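Local coordinates for protein glutathione transferase gst1-6 (Anopheles dirus, PDB 1V2A) that probably catalyses the conjugation of glutathione to halogenated and other electrophilic compounds as a homodimeric Delta class detoxification enzyme, at residues Q13-T25 with I67-L81. Sequence-based numbering, arbitrary orientation.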
loop_
_atom_site.group_PDB
_atom_site.type_symbol
_atom_site.label_atom_id
_atom_site.label_comp_id
_atom_site.label_asym_id
_atom_site.label_seq_id
_atom_site.Cartn_x
_atom_site.Cartn_y
_atom_site.Cartn_z
ATOM N N GLN B 13 -14.331 0.984 6.524
ATOM C CA GLN B 13 -15.212 -0.169 6.703
ATOM C C GLN B 13 -14.494 -1.483 6.961
ATOM O O GLN B 13 -15.106 -2.439 7.443
ATOM C CB GLN B 13 -16.142 -0.328 5.490
ATOM C CG GLN B 13 -16.709 0.984 4.979
ATOM C CD GLN B 13 -17.633 0.804 3.791
ATOM O OE1 GLN B 13 -17.497 -0.145 3.022
ATOM N NE2 GLN B 13 -18.576 1.731 3.626
ATOM N N SER B 14 -13.205 -1.540 6.638
ATOM C CA SER B 14 -12.426 -2.760 6.839
ATOM C C SER B 14 -12.346 -3.147 8.315
ATOM O O SER B 14 -12.677 -4.273 8.683
ATOM C CB SER B 14 -11.007 -2.582 6.281
ATOM O OG SER B 14 -11.040 -2.288 4.898
ATOM N N ALA B 15 -11.900 -2.211 9.149
ATOM C CA ALA B 15 -11.764 -2.445 10.586
ATOM C C ALA B 15 -13.116 -2.721 11.256
ATOM O O ALA B 15 -13.194 -3.458 12.242
ATOM C CB ALA B 15 -11.081 -1.249 11.243
ATOM N N ILE B 16 -14.174 -2.120 10.721
ATOM C CA ILE B 16 -15.519 -2.325 11.242
ATOM C C ILE B 16 -15.922 -3.787 11.012
ATOM O O ILE B 16 -16.309 -4.494 11.938
ATOM C CB ILE B 16 -16.545 -1.411 10.521
ATOM C CG1 ILE B 16 -16.265 0.057 10.850
ATOM C CG2 ILE B 16 -17.960 -1.800 10.914
ATOM C CD1 ILE B 16 -16.316 0.393 12.332
ATOM N N LEU B 17 -15.832 -4.235 9.766
ATOM C CA LEU B 17 -16.193 -5.603 9.431
ATOM C C LEU B 17 -15.319 -6.601 10.185
ATOM O O LEU B 17 -15.814 -7.535 10.820
ATOM C CB LEU B 17 -16.064 -5.818 7.918
ATOM C CG LEU B 17 -17.339 -5.881 7.060
ATOM C CD1 LEU B 17 -18.482 -5.172 7.734
ATOM C CD2 LEU B 17 -17.056 -5.282 5.690
ATOM N N LEU B 18 -14.009 -6.402 10.112
ATOM C CA LEU B 18 -13.078 -7.289 10.788
ATOM C C LEU B 18 -13.455 -7.352 12.268
ATOM O O LEU B 18 -13.526 -8.433 12.850
ATOM C CB LEU B 18 -11.651 -6.764 10.608
ATOM C CG LEU B 18 -10.470 -7.565 11.162
ATOM C CD1 LEU B 18 -10.423 -7.422 12.678
ATOM C CD2 LEU B 18 -10.585 -9.020 10.738
ATOM N N ALA B 19 -13.716 -6.190 12.864
ATOM C CA ALA B 19 -14.085 -6.122 14.273
ATOM C C ALA B 19 -15.239 -7.061 14.603
ATOM O O ALA B 19 -15.201 -7.775 15.611
ATOM C CB ALA B 19 -14.459 -4.690 14.651
ATOM N N LYS B 20 -16.261 -7.053 13.748
ATOM C CA LYS B 20 -17.440 -7.888 13.945
ATOM C C LYS B 20 -17.099 -9.365 13.858
ATOM O O LYS B 20 -17.587 -10.173 14.641
ATOM C CB LYS B 20 -18.507 -7.559 12.896
ATOM C CG LYS B 20 -18.938 -6.099 12.869
ATOM C CD LYS B 20 -20.160 -5.905 11.972
ATOM C CE LYS B 20 -20.511 -4.431 11.838
ATOM N NZ LYS B 20 -20.676 -3.768 13.165
ATOM N N LYS B 21 -16.258 -9.707 12.892
ATOM C CA LYS B 21 -15.850 -11.086 12.684
ATOM C C LYS B 21 -15.074 -11.687 13.854
ATOM O O LYS B 21 -15.142 -12.892 14.069
ATOM C CB LYS B 21 -14.987 -11.182 11.419
ATOM C CG LYS B 21 -15.631 -11.896 10.240
ATOM C CD LYS B 21 -15.711 -13.392 10.470
ATOM C CE LYS B 21 -16.102 -14.119 9.196
ATOM N NZ LYS B 21 -16.202 -15.588 9.383
ATOM N N LEU B 22 -14.345 -10.852 14.597
ATOM C CA LEU B 22 -13.517 -11.321 15.711
ATOM C C LEU B 22 -14.005 -10.963 17.116
ATOM O O LEU B 22 -13.302 -11.222 18.100
ATOM C CB LEU B 22 -12.086 -10.798 15.556
ATOM C CG LEU B 22 -11.313 -11.065 14.262
ATOM C CD1 LEU B 22 -10.029 -10.259 14.286
ATOM C CD2 LEU B 22 -11.015 -12.554 14.108
ATOM N N GLY B 23 -15.180 -10.350 17.212
ATOM C CA GLY B 23 -15.724 -9.987 18.510
ATOM C C GLY B 23 -14.978 -8.900 19.261
ATOM O O GLY B 23 -14.846 -8.968 20.489
ATOM N N ILE B 24 -14.497 -7.889 18.544
ATOM C CA ILE B 24 -13.764 -6.802 19.182
ATOM C C ILE B 24 -14.671 -5.590 19.375
ATOM O O ILE B 24 -15.380 -5.175 18.453
ATOM C CB ILE B 24 -12.535 -6.337 18.338
ATOM C CG1 ILE B 24 -11.637 -7.522 17.984
ATOM C CG2 ILE B 24 -11.707 -5.337 19.131
ATOM C CD1 ILE B 24 -10.455 -7.138 17.113
ATOM N N THR B 25 -14.643 -5.018 20.574
ATOM C CA THR B 25 -15.457 -3.845 20.841
ATOM C C THR B 25 -14.710 -2.595 20.408
ATOM O O THR B 25 -13.610 -2.309 20.885
ATOM C CB THR B 25 -15.813 -3.700 22.337
ATOM O OG1 THR B 25 -16.651 -4.790 22.739
ATOM C CG2 THR B 25 -16.562 -2.385 22.579
ATOM N N ILE B 67 -4.202 -0.951 10.565
ATOM C CA ILE B 67 -5.155 -1.186 11.649
ATOM C C ILE B 67 -5.660 -2.624 11.568
ATOM O O ILE B 67 -5.680 -3.343 12.570
ATOM C CB ILE B 67 -6.363 -0.230 11.569
ATOM C CG1 ILE B 67 -5.897 1.205 11.836
ATOM C CG2 ILE B 67 -7.440 -0.665 12.573
ATOM C CD1 ILE B 67 -6.975 2.245 11.724
ATOM N N VAL B 68 -6.061 -3.035 10.371
ATOM C CA VAL B 68 -6.548 -4.390 10.156
ATOM C C VAL B 68 -5.541 -5.420 10.648
ATOM O O VAL B 68 -5.833 -6.194 11.549
ATOM C CB VAL B 68 -6.843 -4.655 8.656
ATOM C CG1 VAL B 68 -7.066 -6.130 8.415
ATOM C CG2 VAL B 68 -8.086 -3.883 8.230
ATOM N N LEU B 69 -4.353 -5.424 10.055
ATOM C CA LEU B 69 -3.315 -6.381 10.432
ATOM C C LEU B 69 -2.968 -6.341 11.922
ATOM O O LEU B 69 -2.580 -7.350 12.504
ATOM C CB LEU B 69 -2.055 -6.143 9.603
ATOM C CG LEU B 69 -2.218 -6.246 8.087
ATOM C CD1 LEU B 69 -0.844 -6.094 7.444
ATOM C CD2 LEU B 69 -2.838 -7.583 7.707
ATOM N N TYR B 70 -3.111 -5.173 12.532
ATOM C CA TYR B 70 -2.832 -5.014 13.948
ATOM C C TYR B 70 -3.871 -5.747 14.811
ATOM O O TYR B 70 -3.515 -6.488 15.724
ATOM C CB TYR B 70 -2.829 -3.525 14.312
ATOM C CG TYR B 70 -2.809 -3.259 15.801
ATOM C CD1 TYR B 70 -1.616 -3.281 16.519
ATOM C CD2 TYR B 70 -3.989 -2.989 16.494
ATOM C CE1 TYR B 70 -1.598 -3.032 17.893
ATOM C CE2 TYR B 70 -3.982 -2.744 17.868
ATOM C CZ TYR B 70 -2.788 -2.764 18.558
ATOM O OH TYR B 70 -2.781 -2.500 19.907
ATOM N N LEU B 71 -5.149 -5.529 14.513
ATOM C CA LEU B 71 -6.245 -6.141 15.258
ATOM C C LEU B 71 -6.243 -7.661 15.167
ATOM O O LEU B 71 -6.487 -8.349 16.161
ATOM C CB LEU B 71 -7.597 -5.615 14.757
ATOM C CG LEU B 71 -7.954 -4.155 15.061
ATOM C CD1 LEU B 71 -9.257 -3.808 14.369
ATOM C CD2 LEU B 71 -8.088 -3.933 16.555
ATOM N N VAL B 72 -5.987 -8.179 13.970
ATOM C CA VAL B 72 -5.958 -9.614 13.767
ATOM C C VAL B 72 -4.850 -10.223 14.627
ATOM O O VAL B 72 -5.101 -11.142 15.409
ATOM C CB VAL B 72 -5.695 -9.971 12.282
ATOM C CG1 VAL B 72 -5.631 -11.478 12.117
ATOM C CG2 VAL B 72 -6.782 -9.391 11.407
ATOM N N GLU B 73 -3.634 -9.700 14.485
ATOM C CA GLU B 73 -2.484 -10.201 15.239
ATOM C C GLU B 73 -2.729 -10.091 16.734
ATOM O O GLU B 73 -2.414 -11.003 17.490
ATOM C CB GLU B 73 -1.208 -9.422 14.864
ATOM C CG GLU B 73 -0.937 -9.376 13.351
ATOM C CD GLU B 73 0.446 -8.850 12.984
ATOM O OE1 GLU B 73 0.814 -7.726 13.397
ATOM O OE2 GLU B 73 1.164 -9.573 12.268
ATOM N N THR B 74 -3.309 -8.972 17.152
ATOM C CA THR B 74 -3.594 -8.734 18.560
ATOM C C THR B 74 -4.806 -9.482 19.127
ATOM O O THR B 74 -4.745 -10.006 20.244
ATOM C CB THR B 74 -3.816 -7.233 18.825
ATOM O OG1 THR B 74 -2.685 -6.488 18.358
ATOM C CG2 THR B 74 -3.991 -6.978 20.306
ATOM N N TYR B 75 -5.899 -9.545 18.369
ATOM C CA TYR B 75 -7.110 -10.182 18.878
ATOM C C TYR B 75 -7.628 -11.458 18.222
ATOM O O TYR B 75 -8.489 -12.131 18.789
ATOM C CB TYR B 75 -8.229 -9.140 18.918
ATOM C CG TYR B 75 -7.881 -7.958 19.783
ATOM C CD1 TYR B 75 -7.706 -8.109 21.156
ATOM C CD2 TYR B 75 -7.670 -6.700 19.228
ATOM C CE1 TYR B 75 -7.325 -7.042 21.955
ATOM C CE2 TYR B 75 -7.290 -5.623 20.019
ATOM C CZ TYR B 75 -7.116 -5.803 21.384
ATOM O OH TYR B 75 -6.723 -4.753 22.179
ATOM N N ALA B 76 -7.120 -11.803 17.045
ATOM C CA ALA B 76 -7.586 -13.012 16.371
ATOM C C ALA B 76 -7.220 -14.277 17.130
ATOM O O ALA B 76 -6.051 -14.527 17.418
ATOM C CB ALA B 76 -7.021 -13.082 14.964
ATOM N N LYS B 77 -8.234 -15.071 17.451
ATOM C CA LYS B 77 -8.052 -16.332 18.159
ATOM C C LYS B 77 -7.466 -17.348 17.181
ATOM O O LYS B 77 -7.003 -18.419 17.575
ATOM C CB LYS B 77 -9.406 -16.821 18.693
ATOM C CG LYS B 77 -9.446 -18.279 19.133
ATOM C CD LYS B 77 -8.460 -18.564 20.262
ATOM C CE LYS B 77 -8.463 -20.038 20.643
ATOM N NZ LYS B 77 -8.131 -20.912 19.484
ATOM N N ASP B 78 -7.496 -16.992 15.901
ATOM C CA ASP B 78 -6.976 -17.841 14.833
ATOM C C ASP B 78 -6.091 -16.994 13.930
ATOM O O ASP B 78 -6.059 -15.768 14.048
ATOM C CB ASP B 78 -8.116 -18.413 13.980
ATOM C CG ASP B 78 -9.187 -19.091 14.804
ATOM O OD1 ASP B 78 -9.795 -18.428 15.675
ATOM O OD2 ASP B 78 -9.434 -20.293 14.574
ATOM N N ASP B 79 -5.387 -17.655 13.019
ATOM C CA ASP B 79 -4.529 -16.965 12.071
ATOM C C ASP B 79 -5.025 -17.243 10.648
ATOM O O ASP B 79 -4.308 -17.029 9.675
ATOM C CB ASP B 79 -3.080 -17.427 12.235
ATOM C CG ASP B 79 -2.395 -16.783 13.428
ATOM O OD1 ASP B 79 -2.189 -15.551 13.400
ATOM O OD2 ASP B 79 -2.066 -17.503 14.397
ATOM N N THR B 80 -6.265 -17.713 10.540
ATOM C CA THR B 80 -6.867 -18.024 9.247
ATOM C C THR B 80 -7.091 -16.770 8.403
ATOM O O THR B 80 -6.897 -16.798 7.189
ATOM C CB THR B 80 -8.225 -18.752 9.421
ATOM O OG1 THR B 80 -9.139 -17.897 10.117
ATOM C CG2 THR B 80 -8.048 -20.041 10.217
ATOM N N LEU B 81 -7.503 -15.676 9.041
ATOM C CA LEU B 81 -7.730 -14.419 8.327
ATOM C C LEU B 81 -6.406 -13.841 7.840
ATOM O O LEU B 81 -6.374 -13.025 6.921
ATOM C CB LEU B 81 -8.430 -13.393 9.227
ATOM C CG LEU B 81 -9.881 -13.671 9.638
ATOM C CD1 LEU B 81 -10.417 -12.507 10.464
ATOM C CD2 LEU B 81 -10.727 -13.887 8.390
#
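Leu-18 lies between Leu-71, Val-72 and Leu-81, its two methyls facing different partners. With CG anti to the backbone N (chi1 -177°), the Leu-18 side chain slides past that of Leu-71 in the opposite direction, its CD1 3.9 Å from Leu-71 CB, while CD2 of Leu-18 meets CD1 of Leu-81 at 3.5 Å and also touches Val-72 CG2. Leu-22 comes tip to tip with Leu-81, Leu-22 CD2 lying 3.7 Å from Leu-81 CD1, and rests on Ala-76 CB. At the N-terminal end helix 13-22 offers short side chains: Ser-14 CB packs on Val-68 CG2 and Ala-15 CB on Ile-67 CG2 (3.9 Å). The one aromatic contact is made past the helix end: Gly-23, at positive phi, closes a Schellman motif, and Ile-24 then crosses Tyr-75 at about a right angle, Ile-24 CD1 lying 3.5 Å from Tyr-75 CB and approaching the ring obliquely. Tyr-75 OH is hydrogen-bonded to Asp-56. The axes of 13-22 and 67-75 run nearly parallel, 9.6 Å apart at closest approach and crossing at -16°; they belong to the helix pair on one face of the thioredoxin-like N-terminal domain. Leu-54 of strand 53-56 packs against Ile-67 and Leu-71; from the C-terminal domain, helix 152-162 brings Cys-156 to Ser-14 and Val-152 to Val-68 and Val-72.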